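PDB 3QR0: phospholipase C-beta (PLC-beta) from Sepia officinalis, which belongs to the beta class of the phospholipase C family, combining PH, EF-hand-like, TIM-barrel and C2 domains in one calcium-containing chain. Local coordinates for residues A[660-665]-A[759-764]; A[149-154]-A[745-750]; A[571-576]-A[597-602]. All coordinates share one frame; numbering follows the deposited sequence.

The three contacts illustrate how one chain can be tied together both within and between its domains. Contacts 1 and 2 are neighbours, their centres about 10 Å apart, and meet in one antiparallel sheet in which strands 761-771 and 746-751 lie side by side. Their segments alternate along the sequence; contact 1 pairs two strands within the C2 sheet, and contact 2 lays the start of helix 151-165 against its edge strand. Contact 3 belongs to the parallel sheet of the TIM-barrel region, and both its segments fall between the two segments of contact 2. Its centre lies about 32 Å from that of contact 1 and about 33 Å from that of contact 2, so barrel and C2 contacts are spatially separate.

Contact 1 (A[660-665]-A[759-764]); sequences QFLSDK and GLASVF
Gln660 and Ser762 form an antiparallel, hydrogen-bonded pair: Gln660 N donates to Ser762 O at 2.8 Å, and Ser762 N returns a bond to Gln660 O at 3.0 Å. A CA-H...O contact, Ala761 CA to Gln660 O at 3.2 Å, adds a second approach to the same carbonyl oxygen. Just beyond, Phe661 adopts left-handed backbone angles (54°/47°), which swing the chain off the strand.

The apolar contacts sit at that bend. Leu760 CB packs on Phe661 CB at 3.7 Å, while Leu760 CD1 stands almost centrally over one ring face in a CH-pi contact, 4.3 Å from the centroid.

Among the polar side chains, Ser762 OG turns back within its own segment to donate to Leu760 O at 2.8 Å, from above the carbonyl plane. The Gln660 chain bends at chi2 (80°), carrying its amide over the neighbouring strand: OE1 lies 3.7 Å from Ser762 CB, and NE2 approaches Phe764 CB. The main partner of OE1 is Gln151 NE2, on helix 151-165. With the Phe661-Leu760 contact where the chain leaves the sheet, the pair joins the two inner strands of a four-stranded sheet of the C2 beta sandwich.

Contact 2 (A[149-154]-A[745-750]); sequences KNQLGE and YRHVPL
His747 receives two side-chain amides from the start of helix 151-165, and each is turned steeply against its ring. The Gln151 amide stands 77° from the imidazole plane and meets it obliquely, with NE2 3.4 Å from His747 CD2. With CG anti to the backbone N (chi1 -163°) and the chain extended beyond it, Gln151 reaches straight across to the strand. Both ends of its amide are held from outside, OE1 by Tyr222 OH and NE2 by Gln660 OE1, which fixes its rotation. His747 is steadied in turn, since its ND1 bonds to Leu306 O.

Asn150 crosses His747 at about a right angle, its amide plane 62° from the ring, and it touches the base of the side chain: OD1 lies 3.4 Å from His747 CB. The same OD1 accepts a bond from Gln151 N at 2.8 Å, the donor lying above the carbonyl plane. Asn150 ND2 bonds to Cys308 O and, weakly, to water 1 at 3.1 Å; that water also lies 3.0 Å from His747 O, where it may link helix start and strand.

Pro749 projects from the same side of the strand as His747 and presses its ring on the backbone, Pro749 CG resting 3.5 Å from Lys149 O. Turned away from the strand, Lys149 NZ forms a salt bridge of 3.1 Å with Glu154 OE2 within 149-154, and NZ also bonds to Ser146 O. Amides turned across an imidazole, with a proline alongside, make a buried interdomain seam between the EF-hand region and the edge strand 746-751 of the C2 sheet.

Contact 3 (A[571-576]-A[597-602]); sequences IYPKGT and ALNFQC
Ala597 and Ile571 make the tight end of this contact, where two neighbouring segments run in nearly the same direction, 23° apart. Ala597 N donates to Ile571 O at 2.9 Å. The methyl group crowds that oxygen as well, Ala597 CB lying 3.1 Å from Ile571 O, so one carbonyl meets both a polar and an apolar group of the same residue. Tyr572 adds only a light touch through its CB, as its ring turns elsewhere; its OH bonds to a glycerol, and the side chain comes within about 6 Å of the calcium ion.

Packing continues through Pro573, whose CD meets Ala597 O at 3.6 Å. With CG anti to the carbonyl carbon (chi1 -65°), Asn599 brings ND2 obliquely to the Pro573 ring, 3.7 Å from Pro573 CG.

Past Pro573 the segments separate. Lys574, Gly575 and Thr576 lead off toward solvent, while Asn599 to Cys602 curl into a type I turn.

Asn599 has further partners: OD1 accepts from His338 ND1, and ND2 makes only weak bonds to Ser580 O and Ser581 O. The chemistry therefore implies a barrel-strand end with one backbone bond between the two segments, continuing the pairing of Ile571 with Leu595, next to which a proline ring packs against an amide, the amide probably orienting a histidine that directly precedes the calcium ligand Asn339.

Contact 1 (A[660-665]-A[759-764])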
loop_
_atom_site.group_PDB
_atom_site.type_symbol
_atom_site.label_atom_id
_atom_site.label_comp_id
_atom_site.label_asym_id
_atom_site.label_seq_id
_atom_site.Cartn_x
_atom_site.Cartn_y
_atom_site.Cartn_z
ATOM N N GLN A 660 -19.749 7.980 1.832
ATOM C CA GLN A 660 -20.688 6.870 1.901
ATOM C C GLN A 660 -20.131 5.741 2.755
ATOM O O GLN A 660 -18.950 5.411 2.661
ATOM C CB GLN A 660 -20.996 6.328 0.504
ATOM C CG GLN A 660 -21.613 7.354 -0.450
ATOM C CD GLN A 660 -20.589 8.279 -1.068
ATOM O OE1 GLN A 660 -19.555 7.830 -1.576
ATOM N NE2 GLN A 660 -20.862 9.583 -1.026
ATOM N N PHE A 661 -20.998 5.160 3.580
ATOM C CA PHE A 661 -20.706 3.930 4.311
ATOM C C PHE A 661 -19.433 4.012 5.131
ATOM O O PHE A 661 -18.602 3.111 5.088
ATOM C CB PHE A 661 -20.632 2.745 3.347
ATOM C CG PHE A 661 -21.869 2.556 2.532
ATOM C CD1 PHE A 661 -23.053 2.170 3.135
ATOM C CD2 PHE A 661 -21.850 2.759 1.161
ATOM C CE1 PHE A 661 -24.204 1.990 2.384
ATOM C CE2 PHE A 661 -22.991 2.574 0.407
ATOM C CZ PHE A 661 -24.171 2.193 1.019
ATOM N N LEU A 662 -19.282 5.100 5.875
ATOM C CA LEU A 662 -18.117 5.261 6.739
ATOM C C LEU A 662 -18.130 4.280 7.904
ATOM O O LEU A 662 -17.073 3.888 8.387
ATOM C CB LEU A 662 -18.029 6.688 7.277
ATOM C CG LEU A 662 -17.713 7.770 6.250
ATOM C CD1 LEU A 662 -17.571 9.104 6.966
ATOM C CD2 LEU A 662 -16.446 7.439 5.451
ATOM N N SER A 663 -19.320 3.884 8.355
ATOM C CA SER A 663 -19.437 3.052 9.548
ATOM C C SER A 663 -20.764 2.303 9.640
ATOM O O SER A 663 -21.768 2.702 9.041
ATOM C CB SER A 663 -19.261 3.925 10.792
ATOM O OG SER A 663 -19.451 3.167 11.970
ATOM N N ASP A 664 -20.755 1.227 10.426
ATOM C CA ASP A 664 -21.967 0.450 10.704
ATOM C C ASP A 664 -22.795 1.038 11.859
ATOM O O ASP A 664 -23.859 0.510 12.195
ATOM C CB ASP A 664 -21.627 -1.030 10.970
ATOM C CG ASP A 664 -20.461 -1.215 11.936
ATOM O OD1 ASP A 664 -20.259 -0.358 12.822
ATOM O OD2 ASP A 664 -19.740 -2.229 11.803
ATOM N N LYS A 665 -22.304 2.124 12.458
ATOM C CA LYS A 665 -23.042 2.860 13.491
ATOM C C LYS A 665 -23.112 4.344 13.136
ATOM O O LYS A 665 -22.414 4.807 12.234
ATOM C CB LYS A 665 -22.404 2.658 14.874
ATOM C CG LYS A 665 -20.894 2.889 14.930
ATOM C CD LYS A 665 -20.349 2.729 16.348
ATOM C CE LYS A 665 -18.852 3.039 16.416
ATOM N NZ LYS A 665 -18.405 3.364 17.807
ATOM N N GLY A 759 -13.620 -1.181 2.035
ATOM C CA GLY A 759 -14.794 -1.727 1.357
ATOM C C GLY A 759 -15.635 -0.604 0.772
ATOM O O GLY A 759 -15.150 0.196 -0.033
ATOM N N LEU A 760 -16.892 -0.530 1.196
ATOM C CA LEU A 760 -17.822 0.481 0.686
ATOM C C LEU A 760 -17.472 1.912 1.100
ATOM O O LEU A 760 -17.877 2.859 0.423
ATOM C CB LEU A 760 -19.251 0.156 1.138
ATOM C CG LEU A 760 -19.927 -1.016 0.422
ATOM C CD1 LEU A 760 -21.193 -1.435 1.158
ATOM C CD2 LEU A 760 -20.240 -0.630 -1.001
ATOM N N ALA A 761 -16.731 2.075 2.199
ATOM C CA ALA A 761 -16.404 3.408 2.714
ATOM C C ALA A 761 -15.703 4.232 1.645
ATOM O O ALA A 761 -14.650 3.835 1.139
ATOM C CB ALA A 761 -15.539 3.318 3.981
ATOM N N SER A 762 -16.303 5.369 1.296
ATOM C CA SER A 762 -15.818 6.210 0.208
ATOM C C SER A 762 -16.080 7.685 0.486
ATOM O O SER A 762 -17.019 8.032 1.195
ATOM C CB SER A 762 -16.515 5.847 -1.107
ATOM O OG SER A 762 -16.426 4.458 -1.389
ATOM N N VAL A 763 -15.231 8.535 -0.079
ATOM C CA VAL A 763 -15.480 9.973 -0.134
ATOM C C VAL A 763 -15.800 10.320 -1.583
ATOM O O VAL A 763 -15.178 9.785 -2.505
ATOM C CB VAL A 763 -14.263 10.781 0.368
ATOM C CG1 VAL A 763 -14.395 12.266 0.009
ATOM C CG2 VAL A 763 -14.114 10.621 1.878
ATOM N N PHE A 764 -16.784 11.190 -1.780
ATOM C CA PHE A 764 -17.086 11.746 -3.093
ATOM C C PHE A 764 -16.559 13.183 -3.113
ATOM O O PHE A 764 -16.859 13.978 -2.208
ATOM C CB PHE A 764 -18.591 11.689 -3.361
ATOM C CG PHE A 764 -18.998 12.191 -4.720
ATOM C CD1 PHE A 764 -18.598 11.523 -5.873
ATOM C CD2 PHE A 764 -19.804 13.318 -4.846
ATOM C CE1 PHE A 764 -18.980 11.977 -7.132
ATOM C CE2 PHE A 764 -20.194 13.780 -6.101
ATOM C CZ PHE A 764 -19.777 13.111 -7.247
#

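Contact 2 (A[149-154]-A[745-750])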
loop_
_atom_site.group_PDB
_atom_site.type_symbol
_atom_site.label_atom_id
_atom_site.label_comp_id
_atom_site.label_asym_id
_atom_site.label_seq_id
_atom_site.Cartn_x
_atom_site.Cartn_y
_atom_site.Cartn_z
ATOM N N LYS A 149 -10.909 -1.273 -6.939
ATOM C CA LYS A 149 -12.210 -1.111 -7.574
ATOM C C LYS A 149 -12.981 0.088 -7.017
ATOM O O LYS A 149 -12.799 0.491 -5.862
ATOM C CB LYS A 149 -13.043 -2.400 -7.509
ATOM C CG LYS A 149 -13.458 -2.851 -6.136
ATOM C CD LYS A 149 -13.979 -4.288 -6.198
ATOM C CE LYS A 149 -14.092 -4.914 -4.832
ATOM N NZ LYS A 149 -12.792 -4.919 -4.103
ATOM N N ASN A 150 -13.827 0.662 -7.869
ATOM C CA ASN A 150 -14.604 1.844 -7.521
ATOM C C ASN A 150 -15.803 1.400 -6.682
ATOM O O ASN A 150 -15.985 0.204 -6.445
ATOM C CB ASN A 150 -15.035 2.582 -8.805
ATOM C CG ASN A 150 -15.356 4.057 -8.571
ATOM O OD1 ASN A 150 -15.347 4.534 -7.437
ATOM N ND2 ASN A 150 -15.654 4.780 -9.651
ATOM N N GLN A 151 -16.618 2.350 -6.235
ATOM C CA GLN A 151 -17.719 2.044 -5.321
ATOM C C GLN A 151 -18.757 1.059 -5.873
ATOM O O GLN A 151 -19.271 0.233 -5.113
ATOM C CB GLN A 151 -18.415 3.323 -4.860
ATOM C CG GLN A 151 -19.270 3.128 -3.620
ATOM C CD GLN A 151 -19.921 4.411 -3.162
ATOM O OE1 GLN A 151 -21.151 4.535 -3.168
ATOM N NE2 GLN A 151 -19.103 5.383 -2.770
ATOM N N LEU A 152 -19.067 1.136 -7.170
ATOM C CA LEU A 152 -19.994 0.172 -7.793
ATOM C C LEU A 152 -19.451 -1.257 -7.701
ATOM O O LEU A 152 -20.207 -2.200 -7.471
ATOM C CB LEU A 152 -20.277 0.519 -9.258
ATOM C CG LEU A 152 -21.370 -0.308 -9.946
ATOM C CD1 LEU A 152 -22.743 0.002 -9.353
ATOM C CD2 LEU A 152 -21.374 -0.055 -11.456
ATOM N N GLY A 153 -18.143 -1.410 -7.890
ATOM C CA GLY A 153 -17.482 -2.695 -7.681
ATOM C C GLY A 153 -17.603 -3.201 -6.253
ATOM O O GLY A 153 -17.753 -4.407 -6.028
ATOM N N GLU A 154 -17.533 -2.291 -5.282
ATOM C CA GLU A 154 -17.713 -2.665 -3.879
ATOM C C GLU A 154 -19.164 -3.018 -3.573
ATOM O O GLU A 154 -19.433 -3.846 -2.702
ATOM C CB GLU A 154 -17.232 -1.560 -2.935
ATOM C CG GLU A 154 -15.715 -1.410 -2.876
ATOM C CD GLU A 154 -15.004 -2.587 -2.193
ATOM O OE1 GLU A 154 -15.668 -3.459 -1.587
ATOM O OE2 GLU A 154 -13.762 -2.639 -2.278
ATOM N N TYR A 745 -15.199 14.888 -10.939
ATOM C CA TYR A 745 -15.991 14.233 -9.911
ATOM C C TYR A 745 -15.535 12.791 -9.753
ATOM O O TYR A 745 -15.570 12.010 -10.708
ATOM C CB TYR A 745 -17.481 14.284 -10.246
ATOM C CG TYR A 745 -18.077 15.667 -10.142
ATOM C CD1 TYR A 745 -18.499 16.353 -11.280
ATOM C CD2 TYR A 745 -18.212 16.298 -8.905
ATOM C CE1 TYR A 745 -19.043 17.627 -11.187
ATOM C CE2 TYR A 745 -18.757 17.577 -8.805
ATOM C CZ TYR A 745 -19.166 18.231 -9.950
ATOM O OH TYR A 745 -19.708 19.481 -9.865
ATOM N N ARG A 746 -15.090 12.447 -8.550
ATOM C CA ARG A 746 -14.551 11.118 -8.288
ATOM C C ARG A 746 -15.075 10.558 -6.983
ATOM O O ARG A 746 -15.135 11.269 -5.982
ATOM C CB ARG A 746 -13.019 11.173 -8.212
ATOM C CG ARG A 746 -12.332 11.636 -9.475
ATOM C CD ARG A 746 -12.386 10.608 -10.604
ATOM N NE ARG A 746 -11.927 11.208 -11.853
ATOM C CZ ARG A 746 -11.765 10.568 -13.006
ATOM N NH1 ARG A 746 -12.007 9.266 -13.103
ATOM N NH2 ARG A 746 -11.348 11.241 -14.072
ATOM N N HIS A 747 -15.458 9.283 -6.995
ATOM C CA HIS A 747 -15.560 8.525 -5.755
ATOM C C HIS A 747 -14.169 8.057 -5.375
ATOM O O HIS A 747 -13.377 7.655 -6.230
ATOM C CB HIS A 747 -16.509 7.336 -5.888
ATOM C CG HIS A 747 -17.943 7.734 -6.008
ATOM N ND1 HIS A 747 -18.524 8.052 -7.216
ATOM C CD2 HIS A 747 -18.907 7.889 -5.071
ATOM C CE1 HIS A 747 -19.789 8.377 -7.019
ATOM N NE2 HIS A 747 -20.048 8.285 -5.729
ATOM N N VAL A 748 -13.882 8.109 -4.081
ATOM C CA VAL A 748 -12.568 7.794 -3.551
ATOM C C VAL A 748 -12.726 6.713 -2.482
ATOM O O VAL A 748 -12.894 7.032 -1.305
ATOM C CB VAL A 748 -11.918 9.059 -2.937
ATOM C CG1 VAL A 748 -10.481 8.777 -2.506
ATOM C CG2 VAL A 748 -11.960 10.215 -3.925
ATOM N N PRO A 749 -12.720 5.427 -2.893
ATOM C CA PRO A 749 -12.768 4.360 -1.893
ATOM C C PRO A 749 -11.631 4.497 -0.890
ATOM O O PRO A 749 -10.476 4.708 -1.276
ATOM C CB PRO A 749 -12.627 3.083 -2.728
ATOM C CG PRO A 749 -13.173 3.467 -4.075
ATOM C CD PRO A 749 -12.767 4.895 -4.267
ATOM N N LEU A 750 -11.967 4.405 0.388
ATOM C CA LEU A 750 -10.992 4.610 1.451
ATOM C C LEU A 750 -10.203 3.347 1.791
ATOM O O LEU A 750 -10.683 2.223 1.624
ATOM C CB LEU A 750 -11.691 5.134 2.702
ATOM C CG LEU A 750 -12.360 6.496 2.553
ATOM C CD1 LEU A 750 -13.153 6.837 3.823
ATOM C CD2 LEU A 750 -11.322 7.576 2.259
HETATM O O HOH W 1 -14.472 7.603 -9.068
#

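Contact 3 (A[571-576]-A[597-602])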
loop_
_atom_site.group_PDB
_atom_site.type_symbol
_atom_site.label_atom_id
_atom_site.label_comp_id
_atom_site.label_asym_id
_atom_site.label_seq_id
_atom_site.Cartn_x
_atom_site.Cartn_y
_atom_site.Cartn_z
ATOM N N ILE A 571 18.609 5.915 4.316
ATOM C CA ILE A 571 18.339 6.761 5.476
ATOM C C ILE A 571 17.634 5.902 6.510
ATOM O O ILE A 571 16.842 5.035 6.146
ATOM C CB ILE A 571 17.415 7.943 5.110
ATOM C CG1 ILE A 571 17.884 8.632 3.824
ATOM C CG2 ILE A 571 17.310 8.931 6.282
ATOM C CD1 ILE A 571 19.104 9.516 3.990
ATOM N N TYR A 572 17.920 6.114 7.794
ATOM C CA TYR A 572 17.179 5.411 8.843
ATOM C C TYR A 572 16.955 6.294 10.072
ATOM O O TYR A 572 17.728 7.227 10.317
ATOM C CB TYR A 572 17.866 4.086 9.208
ATOM C CG TYR A 572 19.257 4.231 9.755
ATOM C CD1 TYR A 572 19.472 4.317 11.125
ATOM C CD2 TYR A 572 20.366 4.271 8.908
ATOM C CE1 TYR A 572 20.743 4.451 11.643
ATOM C CE2 TYR A 572 21.653 4.402 9.421
ATOM C CZ TYR A 572 21.833 4.492 10.791
ATOM O OH TYR A 572 23.095 4.622 11.334
ATOM N N PRO A 573 15.883 6.013 10.840
ATOM C CA PRO A 573 15.533 6.900 11.947
ATOM C C PRO A 573 16.557 6.916 13.082
ATOM O O PRO A 573 17.193 5.906 13.369
ATOM C CB PRO A 573 14.177 6.359 12.438
ATOM C CG PRO A 573 14.057 4.995 11.873
ATOM C CD PRO A 573 14.860 4.980 10.610
ATOM N N LYS A 574 16.711 8.080 13.703
ATOM C CA LYS A 574 17.595 8.248 14.857
ATOM C C LYS A 574 17.137 7.435 16.071
ATOM O O LYS A 574 15.955 7.110 16.214
ATOM C CB LYS A 574 17.697 9.732 15.238
ATOM C CG LYS A 574 16.374 10.382 15.641
ATOM C CD LYS A 574 16.508 11.893 15.838
ATOM C CE LYS A 574 15.138 12.556 15.883
ATOM N NZ LYS A 574 15.219 14.024 16.126
ATOM N N GLY A 575 18.083 7.140 16.954
ATOM C CA GLY A 575 17.838 6.317 18.129
ATOM C C GLY A 575 16.854 6.869 19.153
ATOM O O GLY A 575 16.299 6.099 19.947
ATOM N N THR A 576 16.632 8.183 19.148
ATOM C CA THR A 576 15.699 8.808 20.095
ATOM C C THR A 576 14.232 8.489 19.799
ATOM O O THR A 576 13.375 8.680 20.667
ATOM C CB THR A 576 15.859 10.350 20.151
ATOM O OG1 THR A 576 15.824 10.889 18.823
ATOM C CG2 THR A 576 17.166 10.733 20.819
ATOM N N ALA A 597 14.349 4.256 4.778
ATOM C CA ALA A 597 13.874 3.187 5.667
ATOM C C ALA A 597 12.897 3.652 6.751
ATOM O O ALA A 597 13.139 4.633 7.463
ATOM C CB ALA A 597 15.053 2.469 6.309
ATOM N N LEU A 598 11.793 2.927 6.875
ATOM C CA LEU A 598 10.744 3.272 7.820
ATOM C C LEU A 598 10.442 2.096 8.733
ATOM O O LEU A 598 10.656 0.937 8.373
ATOM C CB LEU A 598 9.478 3.691 7.069
ATOM C CG LEU A 598 9.651 4.864 6.096
ATOM C CD1 LEU A 598 8.437 4.997 5.190
ATOM C CD2 LEU A 598 9.905 6.152 6.869
ATOM N N ASN A 599 9.932 2.402 9.916
ATOM C CA ASN A 599 9.446 1.382 10.826
ATOM C C ASN A 599 8.054 0.931 10.392
ATOM O O ASN A 599 7.075 1.639 10.614
ATOM C CB ASN A 599 9.430 1.920 12.255
ATOM C CG ASN A 599 10.821 2.219 12.772
ATOM O OD1 ASN A 599 11.718 1.384 12.683
ATOM N ND2 ASN A 599 11.007 3.411 13.312
ATOM N N PHE A 600 7.978 -0.256 9.792
ATOM C CA PHE A 600 6.731 -0.772 9.216
ATOM C C PHE A 600 5.659 -1.092 10.252
ATOM O O PHE A 600 4.481 -1.178 9.903
ATOM C CB PHE A 600 6.997 -1.998 8.325
ATOM C CG PHE A 600 7.257 -1.650 6.889
ATOM C CD1 PHE A 600 8.260 -0.756 6.552
ATOM C CD2 PHE A 600 6.489 -2.198 5.874
ATOM C CE1 PHE A 600 8.493 -0.419 5.233
ATOM C CE2 PHE A 600 6.725 -1.873 4.551
ATOM C CZ PHE A 600 7.717 -0.980 4.228
ATOM N N GLN A 601 6.060 -1.251 11.514
ATOM C CA GLN A 601 5.122 -1.564 12.590
ATOM C C GLN A 601 4.397 -0.337 13.134
ATOM O O GLN A 601 3.451 -0.475 13.903
ATOM C CB GLN A 601 5.837 -2.281 13.746
ATOM C CG GLN A 601 6.772 -1.407 14.580
ATOM C CD GLN A 601 8.193 -1.352 14.050
ATOM O OE1 GLN A 601 8.433 -1.343 12.831
ATOM N NE2 GLN A 601 9.151 -1.311 14.965
ATOM N N CYS A 602 4.853 0.857 12.762
ATOM C CA CYS A 602 4.243 2.091 13.243
ATOM C C CYS A 602 3.422 2.715 12.127
ATOM O O CYS A 602 3.975 3.279 11.191
ATOM C CB CYS A 602 5.310 3.068 13.720
ATOM S SG CYS A 602 4.657 4.620 14.390
#